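Local coordinates for RNA pseudouridylate synthase domain-containing protein 4 (Homo sapiens, PDB 5UBA) that isomerises uridine to pseudouridine in mitochondrial RNAs, including 16S ribosomal RNA, as a member of the RluA family, this chain being most of the protein without its N-terminal part, at residues 200-205 and 214-219; 115-120 and 250-255; 121-126 and 187-192; 172-177 and 193-198. All coordinates share one frame; numbering follows the deposited sequence. Where two conformers were deposited one is given.

Interaction 1 (200-205 and 214-219); sequences QLRVHL and LGDHKY. With CA (calcium ion), chain E.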
loop_
_atom_site.group_PDB
_atom_site.type_symbol
_atom_site.label_atom_id
_atom_site.label_comp_id
_atom_site.label_asym_id
_atom_site.label_seq_id
_atom_site.Cartn_x
_atom_site.Cartn_y
_atom_site.Cartn_z
ATOM N N GLN A 200 -0.499 0.419 -8.604
ATOM C CA GLN A 200 -1.229 1.553 -9.153
ATOM C C GLN A 200 -1.083 2.816 -8.324
ATOM O O GLN A 200 -0.977 3.875 -8.885
ATOM C CB GLN A 200 -2.697 1.237 -9.448
ATOM C CG GLN A 200 -3.681 1.216 -8.316
ATOM C CD GLN A 200 -5.102 1.202 -8.864
ATOM O OE1 GLN A 200 -5.511 0.189 -9.420
ATOM N NE2 GLN A 200 -5.847 2.307 -8.729
ATOM N N LEU A 201 -1.087 2.721 -7.002
ATOM C CA LEU A 201 -0.947 3.936 -6.170
ATOM C C LEU A 201 0.390 4.622 -6.387
ATOM O O LEU A 201 0.465 5.863 -6.503
ATOM C CB LEU A 201 -1.144 3.649 -4.673
ATOM C CG LEU A 201 -2.495 3.040 -4.292
ATOM C CD1 LEU A 201 -2.564 2.821 -2.798
ATOM C CD2 LEU A 201 -3.648 3.891 -4.784
ATOM N N ARG A 202 1.443 3.817 -6.414
ATOM C CA ARG A 202 2.785 4.338 -6.621
ATOM C C ARG A 202 2.962 4.961 -7.983
ATOM O O ARG A 202 3.556 6.033 -8.102
ATOM C CB ARG A 202 3.816 3.237 -6.371
ATOM C CG ARG A 202 3.847 2.786 -4.929
ATOM C CD ARG A 202 4.557 1.464 -4.785
ATOM N NE ARG A 202 5.981 1.602 -5.011
ATOM C CZ ARG A 202 6.846 0.594 -4.965
ATOM N NH1 ARG A 202 6.418 -0.634 -4.691
ATOM N NH2 ARG A 202 8.139 0.812 -5.186
ATOM N N VAL A 203 2.456 4.294 -9.005
ATOM C CA VAL A 203 2.604 4.763 -10.400
ATOM C C VAL A 203 1.718 5.983 -10.628
ATOM O O VAL A 203 2.170 6.994 -11.179
ATOM C CB VAL A 203 2.332 3.622 -11.385
ATOM C CG1 VAL A 203 2.293 4.098 -12.845
ATOM C CG2 VAL A 203 3.382 2.531 -11.203
ATOM N N HIS A 204 0.485 5.950 -10.161
ATOM C CA HIS A 204 -0.369 7.125 -10.320
ATOM C C HIS A 204 0.183 8.350 -9.594
ATOM O O HIS A 204 0.161 9.460 -10.124
ATOM C CB HIS A 204 -1.778 6.817 -9.857
ATOM C CG HIS A 204 -2.609 6.138 -10.892
ATOM N ND1 HIS A 204 -3.862 5.652 -10.616
ATOM C CD2 HIS A 204 -2.404 5.941 -12.216
ATOM C CE1 HIS A 204 -4.398 5.176 -11.732
ATOM N NE2 HIS A 204 -3.532 5.331 -12.717
ATOM N N LEU A 205 0.693 8.184 -8.376
ATOM C CA LEU A 205 1.263 9.331 -7.652
ATOM C C LEU A 205 2.538 9.864 -8.317
ATOM O O LEU A 205 2.704 11.080 -8.473
ATOM C CB LEU A 205 1.566 8.954 -6.197
ATOM C CG LEU A 205 0.401 9.026 -5.236
ATOM C CD1 LEU A 205 0.746 8.344 -3.922
ATOM C CD2 LEU A 205 -0.037 10.456 -4.975
ATOM N N LEU A 214 7.344 8.916 -0.461
ATOM C CA LEU A 214 8.610 8.968 0.249
ATOM C C LEU A 214 9.180 7.549 0.347
ATOM O O LEU A 214 8.475 6.633 0.790
ATOM C CB LEU A 214 8.435 9.538 1.648
ATOM C CG LEU A 214 9.690 9.641 2.519
ATOM C CD1 LEU A 214 10.732 10.576 1.924
ATOM C CD2 LEU A 214 9.296 10.117 3.903
ATOM N N GLY A 215 10.417 7.369 -0.100
ATOM C CA GLY A 215 11.033 6.059 -0.096
ATOM C C GLY A 215 10.827 5.253 -1.342
ATOM O O GLY A 215 11.307 4.150 -1.411
ATOM N N ASP A 216 10.109 5.793 -2.334
ATOM C CA ASP A 216 9.865 5.049 -3.556
ATOM C C ASP A 216 11.022 5.227 -4.543
ATOM O O ASP A 216 10.918 5.965 -5.509
ATOM C CB ASP A 216 8.530 5.426 -4.208
ATOM C CG ASP A 216 8.068 4.375 -5.179
ATOM O OD1 ASP A 216 8.898 3.543 -5.627
ATOM O OD2 ASP A 216 6.847 4.317 -5.448
ATOM N N HIS A 217 12.090 4.506 -4.278
ATOM C CA HIS A 217 13.271 4.613 -5.134
ATOM C C HIS A 217 12.961 4.161 -6.546
ATOM O O HIS A 217 13.365 4.843 -7.539
ATOM C CB HIS A 217 14.422 3.857 -4.490
ATOM C CG HIS A 217 14.607 4.257 -3.072
ATOM N ND1 HIS A 217 14.910 5.548 -2.717
ATOM C CD2 HIS A 217 14.374 3.592 -1.918
ATOM C CE1 HIS A 217 14.942 5.642 -1.401
ATOM N NE2 HIS A 217 14.590 4.472 -0.890
ATOM N N LYS A 218 12.187 3.082 -6.682
ATOM C CA LYS A 218 11.860 2.503 -7.983
ATOM C C LYS A 218 11.147 3.484 -8.898
ATOM O O LYS A 218 11.486 3.612 -10.082
ATOM C CB LYS A 218 11.013 1.242 -7.791
ATOM C CG LYS A 218 10.547 0.585 -9.088
ATOM C CD LYS A 218 9.755 -0.679 -8.855
ATOM C CE LYS A 218 10.623 -1.845 -8.410
ATOM N NZ LYS A 218 9.744 -2.999 -8.070
ATOM N N TYR A 219 10.160 4.186 -8.368
ATOM C CA TYR A 219 9.337 5.045 -9.202
ATOM C C TYR A 219 9.683 6.532 -9.181
ATOM O O TYR A 219 8.919 7.331 -9.737
ATOM C CB TYR A 219 7.864 4.767 -8.878
ATOM C CG TYR A 219 7.421 3.376 -9.307
ATOM C CD1 TYR A 219 7.437 2.996 -10.654
ATOM C CD2 TYR A 219 6.993 2.427 -8.389
ATOM C CE1 TYR A 219 7.021 1.733 -11.054
ATOM C CE2 TYR A 219 6.581 1.169 -8.775
ATOM C CZ TYR A 219 6.578 0.817 -10.105
ATOM O OH TYR A 219 6.179 -0.446 -10.487
HETATM CA CA CA E . 14.811 6.276 -8.591
HETATM O O HOH W 1 5.358 6.627 -5.712
HETATM O O HOH W 2 15.977 8.267 -8.291
#
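Arg202 reaches from helix 200-209 to Asp216 in a side-on, two-nitrogen salt bridge. Arg202 NE meets Asp216 OD2 at 2.9 Å, and Arg202 NH2 meets Asp216 OD1 at the same 2.9 Å. Arginine suits the place because it offers NE and NH2 side by side to the two oxygens of an aspartate. Both bonds lie in the guanidinium plane, yet come to the carboxylate from above, the planes being 51° apart. The bend at chi3 (71°) turns the guanidinium onto the aspartate.

Asp216 OD1 has a second donor on its other face: Tyr219 N, 3.1 Å from it, which makes an Asx motif in the loop after the helix. A water bridges Arg202 O and Asp216 OD2. Arg202 lies about 5 Å, side chain to side chain, from Asp83, the probable catalytic aspartate of this RluA-type domain, so the salt bridge probably helps to hold an arginine there.

Val203 CG2 sits over one face of the Tyr219 ring, 3.9 Å from its centroid; Lys218 CG covers the opposite face. Tyr219 also presents its edge to Arg202, CE2 lying over one guanidinium face. Tyr219 OH bonds to His199. His217 O binds the calcium ion at 2.3 Å, with the backbone oxygens of Ser220, Asn223 and Ala226.

Interaction 2 (115-120 and 250-255); sequences YWAITV and LHLHAR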
loop_
_atom_site.group_PDB
_atom_site.type_symbol
_atom_site.label_atom_id
_atom_site.label_comp_id
_atom_site.label_asym_id
_atom_site.label_seq_id
_atom_site.Cartn_x
_atom_site.Cartn_y
_atom_site.Cartn_z
ATOM N N TYR A 115 -5.677 3.988 1.805
ATOM C CA TYR A 115 -4.258 3.946 2.096
ATOM C C TYR A 115 -3.811 5.329 2.468
ATOM O O TYR A 115 -4.383 6.311 2.009
ATOM C CB TYR A 115 -3.460 3.475 0.905
ATOM C CG TYR A 115 -3.653 2.036 0.519
ATOM C CD1 TYR A 115 -4.822 1.629 -0.091
ATOM C CD2 TYR A 115 -2.618 1.119 0.683
ATOM C CE1 TYR A 115 -5.000 0.314 -0.483
ATOM C CE2 TYR A 115 -2.783 -0.201 0.305
ATOM C CZ TYR A 115 -3.961 -0.580 -0.298
ATOM O OH TYR A 115 -4.126 -1.902 -0.689
ATOM N N TRP A 116 -2.802 5.407 3.309
ATOM C CA TRP A 116 -2.145 6.675 3.620
ATOM C C TRP A 116 -0.720 6.595 3.128
ATOM O O TRP A 116 -0.020 5.588 3.334
ATOM C CB TRP A 116 -2.159 6.944 5.116
ATOM C CG TRP A 116 -3.482 7.430 5.655
ATOM C CD1 TRP A 116 -4.702 7.474 5.022
ATOM C CD2 TRP A 116 -3.697 7.953 6.955
ATOM N NE1 TRP A 116 -5.664 7.984 5.873
ATOM C CE2 TRP A 116 -5.070 8.277 7.070
ATOM C CE3 TRP A 116 -2.858 8.173 8.047
ATOM C CZ2 TRP A 116 -5.614 8.816 8.230
ATOM C CZ3 TRP A 116 -3.407 8.725 9.205
ATOM C CH2 TRP A 116 -4.760 9.050 9.280
ATOM N N ALA A 117 -0.251 7.688 2.506
ATOM C CA ALA A 117 1.111 7.788 2.018
ATOM C C ALA A 117 1.670 9.159 2.316
ATOM O O ALA A 117 0.941 10.142 2.352
ATOM C CB ALA A 117 1.181 7.542 0.533
ATOM N N ILE A 118 2.973 9.217 2.534
ATOM C CA ILE A 118 3.684 10.502 2.513
ATOM C C ILE A 118 4.280 10.655 1.151
ATOM O O ILE A 118 4.936 9.744 0.642
ATOM C CB ILE A 118 4.802 10.560 3.560
ATOM C CG1 ILE A 118 4.209 10.419 4.952
ATOM C CG2 ILE A 118 5.589 11.883 3.410
ATOM C CD1 ILE A 118 5.261 10.483 6.049
ATOM N N THR A 119 4.056 11.821 0.548
ATOM C CA THR A 119 4.561 12.128 -0.777
ATOM C C THR A 119 5.565 13.238 -0.708
ATOM O O THR A 119 5.514 14.100 0.163
ATOM C CB THR A 119 3.450 12.505 -1.793
ATOM O OG1 THR A 119 2.758 13.677 -1.350
ATOM C CG2 THR A 119 2.457 11.358 -1.931
ATOM N N VAL A 120 6.491 13.156 -1.635
ATOM C CA VAL A 120 7.447 14.201 -1.926
ATOM C C VAL A 120 6.674 15.129 -2.889
ATOM O O VAL A 120 6.116 14.664 -3.883
ATOM C CB VAL A 120 8.683 13.580 -2.608
ATOM C CG1 VAL A 120 9.660 14.659 -3.066
ATOM C CG2 VAL A 120 9.336 12.554 -1.689
ATOM N N LEU A 250 9.750 2.696 1.876
ATOM C CA LEU A 250 8.475 3.199 1.341
ATOM C C LEU A 250 7.520 3.549 2.482
ATOM O O LEU A 250 7.505 2.882 3.512
ATOM C CB LEU A 250 7.837 2.145 0.457
ATOM C CG LEU A 250 6.687 2.620 -0.428
ATOM C CD1 LEU A 250 7.160 3.520 -1.571
ATOM C CD2 LEU A 250 5.972 1.394 -0.962
ATOM N N HIS A 251 6.746 4.628 2.305
ATOM C CA HIS A 251 5.751 5.098 3.265
ATOM C C HIS A 251 4.362 4.934 2.655
ATOM O O HIS A 251 3.721 5.906 2.247
ATOM C CB HIS A 251 5.996 6.555 3.671
ATOM C CG HIS A 251 7.190 6.741 4.557
ATOM N ND1 HIS A 251 8.469 6.425 4.159
ATOM C CD2 HIS A 251 7.285 7.239 5.803
ATOM C CE1 HIS A 251 9.306 6.714 5.151
ATOM N NE2 HIS A 251 8.608 7.184 6.163
ATOM N N LEU A 252 3.885 3.696 2.639
ATOM C CA LEU A 252 2.553 3.346 2.098
ATOM C C LEU A 252 1.861 2.366 3.034
ATOM O O LEU A 252 2.311 1.228 3.171
ATOM C CB LEU A 252 2.672 2.778 0.695
ATOM C CG LEU A 252 1.361 2.336 0.019
ATOM C CD1 LEU A 252 0.408 3.517 -0.135
ATOM C CD2 LEU A 252 1.629 1.719 -1.337
ATOM N N HIS A 253 0.802 2.828 3.681
ATOM C CA HIS A 253 0.095 2.105 4.731
ATOM C C HIS A 253 -1.366 1.835 4.334
ATOM O O HIS A 253 -2.096 2.769 3.968
ATOM C CB HIS A 253 0.126 2.947 5.995
ATOM C CG HIS A 253 -0.587 2.340 7.159
ATOM N ND1 HIS A 253 -0.180 1.159 7.767
ATOM C CD2 HIS A 253 -1.670 2.768 7.844
ATOM C CE1 HIS A 253 -0.975 0.916 8.791
ATOM N NE2 HIS A 253 -1.893 1.863 8.860
ATOM N N ALA A 254 -1.771 0.565 4.454
ATOM C CA ALA A 254 -3.174 0.179 4.282
ATOM C C ALA A 254 -3.875 0.523 5.597
ATOM O O ALA A 254 -3.803 -0.204 6.601
ATOM C CB ALA A 254 -3.278 -1.304 3.947
ATOM N N ARG A 255 -4.483 1.707 5.592
ATOM C CA ARG A 255 -5.065 2.316 6.769
ATOM C C ARG A 255 -6.416 1.760 7.151
ATOM O O ARG A 255 -6.726 1.613 8.337
ATOM C CB ARG A 255 -5.186 3.829 6.524
ATOM C CG ARG A 255 -5.900 4.602 7.603
ATOM C CD ARG A 255 -5.121 4.606 8.877
ATOM N NE ARG A 255 -5.685 5.566 9.804
ATOM C CZ ARG A 255 -5.191 5.812 11.009
ATOM N NH1 ARG A 255 -4.113 5.167 11.451
ATOM N NH2 ARG A 255 -5.782 6.738 11.775
#
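Arg255 lays its whole side chain across the indole of Trp116. Its CB starts over the pyrrole end, 4.0 Å from Trp116 CD1. CG follows over the centre of the five-membered ring, 3.8 Å from the centroid, a CH-pi contact. CD passes above the shared bond between CD2 and CE2, and NE then stands 3.6 Å from Trp116 CZ2. At the tip, CZ lies 4.0 Å from the centroid of the six-membered ring in a cation-pi stack, the two planes 26° apart, and Arg255 NH2 ends 3.6 Å from Trp116 CH2. The bend at chi2 (67°) is what lays the chain along the ring. An arginine suits the place because its methylenes cover the pyrrole end while its flat, charged group matches the benzene end; NH1 also makes a weak bond to Cys273, and Trp116 NE1 donates to Glu190.

Beneath this stack, strands 112-120 and 252-259 run antiparallel in the mixed sheet of the pseudouridine synthase domain. Trp116 and His253 form a hydrogen-bonded pair, with Trp116 N to His253 O at 2.8 Å and His253 N to Trp116 O at 2.9 Å; the next bond, Ile118 N to His251 O, is weak.

On the other face of the sheet, the ring of Tyr115 meets the small Ala254 and the branched Leu252. Tyr115 CE2 comes to 3.8 Å from Ala254 CB, the ring slanting past it, and Leu252 CD1 fits between Tyr115 and Ala117. Leu201 of helix 200-209 covers Tyr115 and Leu252, while Phe279 of helix 277-285 packs on Ile118 and His253 from the Trp116 side.

Interaction 3 (121-126 and 187-192); sequences HVPMPS and ALVELQ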
loop_
_atom_site.group_PDB
_atom_site.type_symbol
_atom_site.label_atom_id
_atom_site.label_comp_id
_atom_site.label_asym_id
_atom_site.label_seq_id
_atom_site.Cartn_x
_atom_site.Cartn_y
_atom_site.Cartn_z
ATOM N N HIS A 121 6.594 16.400 -2.585
ATOM C CA HIS A 121 5.758 17.335 -3.316
ATOM C C HIS A 121 4.303 17.135 -2.950
ATOM O O HIS A 121 3.871 16.049 -2.507
ATOM C CB HIS A 121 5.922 17.283 -4.851
ATOM C CG HIS A 121 7.344 17.197 -5.307
ATOM N ND1 HIS A 121 8.306 18.109 -4.920
ATOM C CD2 HIS A 121 7.972 16.305 -6.109
ATOM C CE1 HIS A 121 9.464 17.774 -5.459
ATOM N NE2 HIS A 121 9.292 16.682 -6.181
ATOM N N VAL A 122 3.533 18.183 -3.191
ATOM C CA VAL A 122 2.133 18.251 -2.783
ATOM C C VAL A 122 1.249 18.130 -4.015
ATOM O O VAL A 122 1.349 18.958 -4.936
ATOM C CB VAL A 122 1.836 19.588 -2.076
ATOM C CG1 VAL A 122 0.382 19.658 -1.623
ATOM C CG2 VAL A 122 2.790 19.827 -0.907
ATOM N N PRO A 123 0.345 17.139 -4.052
ATOM C CA PRO A 123 -0.521 16.977 -5.205
ATOM C C PRO A 123 -1.339 18.244 -5.564
ATOM O O PRO A 123 -1.820 18.928 -4.678
ATOM C CB PRO A 123 -1.453 15.862 -4.772
ATOM C CG PRO A 123 -0.595 15.017 -3.889
ATOM C CD PRO A 123 0.228 15.991 -3.123
ATOM N N MET A 124 -1.443 18.499 -6.859
ATOM C CA MET A 124 -2.248 19.628 -7.402
ATOM C C MET A 124 -3.161 19.086 -8.511
ATOM O O MET A 124 -2.652 18.520 -9.470
ATOM C CB MET A 124 -1.322 20.686 -7.972
ATOM C CG MET A 124 -2.000 21.957 -8.496
ATOM S SD MET A 124 -0.710 22.957 -9.234
ATOM C CE MET A 124 0.398 23.106 -7.842
ATOM N N PRO A 125 -4.486 19.236 -8.400
ATOM C CA PRO A 125 -5.187 19.773 -7.237
ATOM C C PRO A 125 -5.015 18.895 -5.994
ATOM O O PRO A 125 -4.580 17.758 -6.106
ATOM C CB PRO A 125 -6.655 19.734 -7.669
ATOM C CG PRO A 125 -6.619 19.757 -9.150
ATOM C CD PRO A 125 -5.403 18.960 -9.519
ATOM N N SER A 126 -5.380 19.420 -4.842
ATOM C CA SER A 126 -5.164 18.700 -3.573
ATOM C C SER A 126 -6.100 17.506 -3.380
ATOM O O SER A 126 -5.851 16.683 -2.506
ATOM C CB SER A 126 -5.263 19.646 -2.375
ATOM O OG SER A 126 -6.490 20.311 -2.380
ATOM N N ALA A 187 3.442 15.997 1.582
ATOM C CA ALA A 187 2.059 15.803 1.941
ATOM C C ALA A 187 1.757 14.439 2.552
ATOM O O ALA A 187 2.444 13.470 2.251
ATOM C CB ALA A 187 1.173 16.027 0.746
ATOM N N LEU A 188 0.769 14.399 3.438
ATOM C CA LEU A 188 0.113 13.157 3.853
ATOM C C LEU A 188 -1.124 13.048 2.977
ATOM O O LEU A 188 -1.959 13.981 2.987
ATOM C CB LEU A 188 -0.271 13.204 5.324
ATOM C CG LEU A 188 -1.089 12.017 5.843
ATOM C CD1 LEU A 188 -0.344 10.697 5.678
ATOM C CD2 LEU A 188 -1.510 12.247 7.297
ATOM N N VAL A 189 -1.253 11.943 2.248
ATOM C CA VAL A 189 -2.287 11.799 1.234
ATOM C C VAL A 189 -3.081 10.521 1.490
ATOM O O VAL A 189 -2.486 9.456 1.673
ATOM C CB VAL A 189 -1.701 11.749 -0.195
ATOM C CG1 VAL A 189 -2.797 11.738 -1.260
ATOM C CG2 VAL A 189 -0.717 12.898 -0.437
ATOM N N GLU A 190 -4.411 10.646 1.495
ATOM C CA GLU A 190 -5.307 9.493 1.545
ATOM C C GLU A 190 -5.613 9.054 0.124
ATOM O O GLU A 190 -5.959 9.874 -0.737
ATOM C CB GLU A 190 -6.597 9.837 2.296
ATOM C CG GLU A 190 -7.487 8.628 2.598
ATOM C CD GLU A 190 -8.522 8.888 3.724
ATOM O OE1 GLU A 190 -9.577 9.482 3.357
ATOM O OE2 GLU A 190 -8.341 8.519 4.956
ATOM N N LEU A 191 -5.462 7.763 -0.133
ATOM C CA LEU A 191 -5.635 7.186 -1.458
ATOM C C LEU A 191 -6.681 6.102 -1.402
ATOM O O LEU A 191 -6.689 5.295 -0.462
ATOM C CB LEU A 191 -4.323 6.555 -1.881
ATOM C CG LEU A 191 -3.107 7.494 -1.855
ATOM C CD1 LEU A 191 -1.813 6.730 -1.824
ATOM C CD2 LEU A 191 -3.199 8.409 -3.053
ATOM N N GLN A 192 -7.519 6.040 -2.428
ATOM C CA GLN A 192 -8.481 4.962 -2.545
ATOM C C GLN A 192 -8.348 4.421 -3.935
ATOM O O GLN A 192 -8.906 5.015 -4.879
ATOM C CB GLN A 192 -9.919 5.408 -2.243
ATOM C CG GLN A 192 -10.894 4.246 -2.450
ATOM C CD GLN A 192 -12.322 4.526 -2.063
ATOM O OE1 GLN A 192 -12.663 5.575 -1.529
ATOM N NE2 GLN A 192 -13.181 3.551 -2.341
#
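The pyrrolidine of Pro123 is the ring that carries this contact, and it meets strand 186-193 with two neighbouring atoms of its rim, CG and CD. Pro123 CD lies 4.0 Å from Ala187 CB, and Pro123 CG lies 4.1 Å from Val189 CG2. From strand 175-182 the ring of Tyr177 also meets this proline, its CE2 packing on Pro123 CB. Pro123 is therefore in touch with two adjacent strands at once.

Pro123 and Val189 run past one another head to tail, meeting where Pro123 CG and Val189 CG2 draw level. Val189 sets CG1 opposite its own backbone N (chi1 -174°), which leaves CG2 beside that N as the branch that touches the proline. Ala187, two residues earlier on the same face of the strand, offers just a methyl group, short enough for the chain at Val122 and Pro123 to pass close over it. Val122 CG1 adds a looser touch, 4.4 Å from Ala187 CB. All this is packing of carbon on carbon, with contact distances that are comfortable and not compressed; in the backbone, His121 bonds to Ser185 and Ala187 to Thr119.

Proline suits its position because it is apolar, compact and stiff. Beyond it, a cis peptide bond before Pro125 turns the chain, and Pro125 O accepts a hydrogen bond from Tyr177 OH. The arrangement is that of a connecting loop crossing a face of a beta sheet: residues 121-126 pass over 186-193 and 175-182 to carry the chain from strand 112-120 to strand 127-130 within the pseudouridine synthase domain.

Interaction 4 (172-177 and 193-198); sequences VAVTQY and PITGIK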
loop_
_atom_site.group_PDB
_atom_site.type_symbol
_atom_site.label_atom_id
_atom_site.label_comp_id
_atom_site.label_asym_id
_atom_site.label_seq_id
_atom_site.Cartn_x
_atom_site.Cartn_y
_atom_site.Cartn_z
ATOM N N VAL A 172 -7.397 -0.786 -17.028
ATOM C CA VAL A 172 -8.138 0.335 -16.444
ATOM C C VAL A 172 -7.630 0.500 -15.006
ATOM O O VAL A 172 -7.490 -0.487 -14.297
ATOM C CB VAL A 172 -9.659 0.068 -16.468
ATOM C CG1 VAL A 172 -10.421 1.165 -15.736
ATOM C CG2 VAL A 172 -10.138 -0.052 -17.917
ATOM N N ALA A 173 -7.290 1.738 -14.637
ATOM C CA ALA A 173 -6.715 2.033 -13.321
ATOM C C ALA A 173 -7.251 3.371 -12.857
ATOM O O ALA A 173 -7.119 4.377 -13.558
ATOM C CB ALA A 173 -5.197 2.070 -13.415
ATOM N N VAL A 174 -7.861 3.383 -11.672
ATOM C CA VAL A 174 -8.475 4.561 -11.107
ATOM C C VAL A 174 -8.124 4.642 -9.626
ATOM O O VAL A 174 -8.394 3.720 -8.852
ATOM C CB VAL A 174 -9.986 4.478 -11.247
ATOM C CG1 VAL A 174 -10.655 5.682 -10.620
ATOM C CG2 VAL A 174 -10.344 4.324 -12.722
ATOM N N THR A 175 -7.551 5.781 -9.249
ATOM C CA THR A 175 -7.174 6.100 -7.868
ATOM C C THR A 175 -7.785 7.423 -7.471
ATOM O O THR A 175 -7.511 8.433 -8.127
ATOM C CB THR A 175 -5.644 6.245 -7.781
ATOM O OG1 THR A 175 -5.022 5.037 -8.220
ATOM C CG2 THR A 175 -5.203 6.569 -6.360
ATOM N N GLN A 176 -8.587 7.446 -6.415
ATOM C CA GLN A 176 -9.058 8.694 -5.822
ATOM C C GLN A 176 -8.022 9.125 -4.803
ATOM O O GLN A 176 -7.428 8.276 -4.125
ATOM C CB GLN A 176 -10.436 8.517 -5.186
ATOM C CG GLN A 176 -11.450 8.141 -6.258
ATOM C CD GLN A 176 -12.846 7.864 -5.760
ATOM O OE1 GLN A 176 -13.175 8.040 -4.581
ATOM N NE2 GLN A 176 -13.700 7.441 -6.686
ATOM N N TYR A 177 -7.824 10.429 -4.648
ATOM C CA TYR A 177 -6.890 10.938 -3.644
ATOM C C TYR A 177 -7.352 12.211 -3.007
ATOM O O TYR A 177 -8.099 12.972 -3.607
ATOM C CB TYR A 177 -5.501 11.123 -4.234
ATOM C CG TYR A 177 -5.404 12.307 -5.167
ATOM C CD1 TYR A 177 -5.706 12.188 -6.519
ATOM C CD2 TYR A 177 -5.013 13.547 -4.679
ATOM C CE1 TYR A 177 -5.630 13.295 -7.367
ATOM C CE2 TYR A 177 -4.916 14.648 -5.521
ATOM C CZ TYR A 177 -5.220 14.504 -6.861
ATOM O OH TYR A 177 -5.153 15.619 -7.719
ATOM N N PRO A 193 -7.640 3.290 -4.084
ATOM C CA PRO A 193 -7.627 2.602 -5.374
ATOM C C PRO A 193 -9.029 1.994 -5.577
ATOM O O PRO A 193 -9.548 1.285 -4.688
ATOM C CB PRO A 193 -6.538 1.547 -5.214
ATOM C CG PRO A 193 -6.475 1.290 -3.734
ATOM C CD PRO A 193 -6.941 2.520 -3.025
ATOM N N ILE A 194 -9.683 2.357 -6.675
ATOM C CA ILE A 194 -10.990 1.801 -6.995
ATOM C C ILE A 194 -10.784 0.472 -7.686
ATOM O O ILE A 194 -11.427 -0.526 -7.345
ATOM C CB ILE A 194 -11.796 2.751 -7.905
ATOM C CG1 ILE A 194 -11.967 4.125 -7.225
ATOM C CG2 ILE A 194 -13.123 2.107 -8.291
ATOM C CD1 ILE A 194 -12.677 4.125 -5.885
ATOM N N THR A 195 -9.867 0.476 -8.645
ATOM C CA THR A 195 -9.333 -0.737 -9.256
ATOM C C THR A 195 -8.245 -1.331 -8.359
ATOM O O THR A 195 -8.020 -0.846 -7.246
ATOM C CB THR A 195 -8.773 -0.391 -10.627
ATOM O OG1 THR A 195 -7.820 0.674 -10.479
ATOM C CG2 THR A 195 -9.875 0.098 -11.560
ATOM N N GLY A 196 -7.629 -2.421 -8.812
ATOM C CA GLY A 196 -6.653 -3.154 -8.007
ATOM C C GLY A 196 -5.448 -3.584 -8.796
ATOM O O GLY A 196 -5.017 -4.724 -8.676
ATOM N N ILE A 197 -4.894 -2.658 -9.573
ATOM C CA ILE A 197 -3.801 -2.948 -10.511
ATOM C C ILE A 197 -2.483 -2.859 -9.750
ATOM O O ILE A 197 -2.315 -2.004 -8.879
ATOM C CB ILE A 197 -3.817 -1.959 -11.697
ATOM C CG1 ILE A 197 -5.127 -2.111 -12.513
ATOM C CG2 ILE A 197 -2.602 -2.116 -12.597
ATOM C CD1 ILE A 197 -5.428 -3.518 -12.969
ATOM N N LYS A 198 -1.551 -3.748 -10.097
ATOM C CA LYS A 198 -0.232 -3.802 -9.467
ATOM C C LYS A 198 0.471 -2.442 -9.468
ATOM O O LYS A 198 0.601 -1.786 -10.520
ATOM C CB LYS A 198 0.614 -4.829 -10.228
ATOM C CG LYS A 198 2.061 -4.969 -9.768
ATOM C CD LYS A 198 2.155 -5.484 -8.354
ATOM C CE LYS A 198 3.534 -6.065 -8.087
ATOM N NZ LYS A 198 3.517 -6.723 -6.761
#
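Thr195 and Ile194 face Val174 across the open end of a beta hairpin, the one formed by the successive antiparallel strands 175-182 and 186-193, where the regular pairing gives way to loop. Thr175 and Pro193 form a non-hydrogen-bonded pair, so the backbone N of Pro193 is not called on to donate to Thr175, and a proline is tolerated there.

One residue further out, Ile194 N donates to Val174 O at 2.9 Å. The return bond uses a side chain: Val174 N points almost straight at Thr195 OG1, 3.0 Å away. With chi1 at 55°, Thr195 holds OG1 between its own N and carbonyl carbon, a crowded position that brings the oxygen to the strand, while CG2 turns toward Val172 O. The same hydroxyl bonds to Gln200 OE1, which also accepts from Ile197 N, tying this corner to the start of helix 200-209.

On the solvent side, Val174 and Ile194 lie at a slant to each other, with Val174 CG1 4.0 Å from Ile194 CG1. The extended Gln176 comes in across the same isoleucine, and its amide NE2 rests 3.6 Å from Ile194 CD1. Past the glycine, Lys198 forms a salt bridge with Asp83, the probable catalytic residue. Just before it, Ile197 leans back over the first segment, where its CG1 lies 3.4 Å from Val172 O.

How the interactions relate
Interactions 2, 3 and 4 share one sheet, and helix 200-209 of interaction 1 packs on it. Tyr115 O to Leu191 N and Ala117 O to Val189 N, both 2.8 Å, join interactions 2 and 3. Leu201 meets Tyr115, Leu191 and Thr175, one from each of the other interactions. Leu214 of the interaction 1 loop fits between Ile118 and His251, where the direct bond of interaction 2 is weak, through probable bonds from Leu214 N to Ile118 O (2.8 Å) and His251 N to Leu214 O (3.0 Å). Between side chains, Asp83 is about 5 Å from Arg202 and about 6 Å from Leu252; Lys198 of interaction 4 salt-bridges it. Interaction 1 also holds the calcium ion; interaction 3 is remote from Asp83.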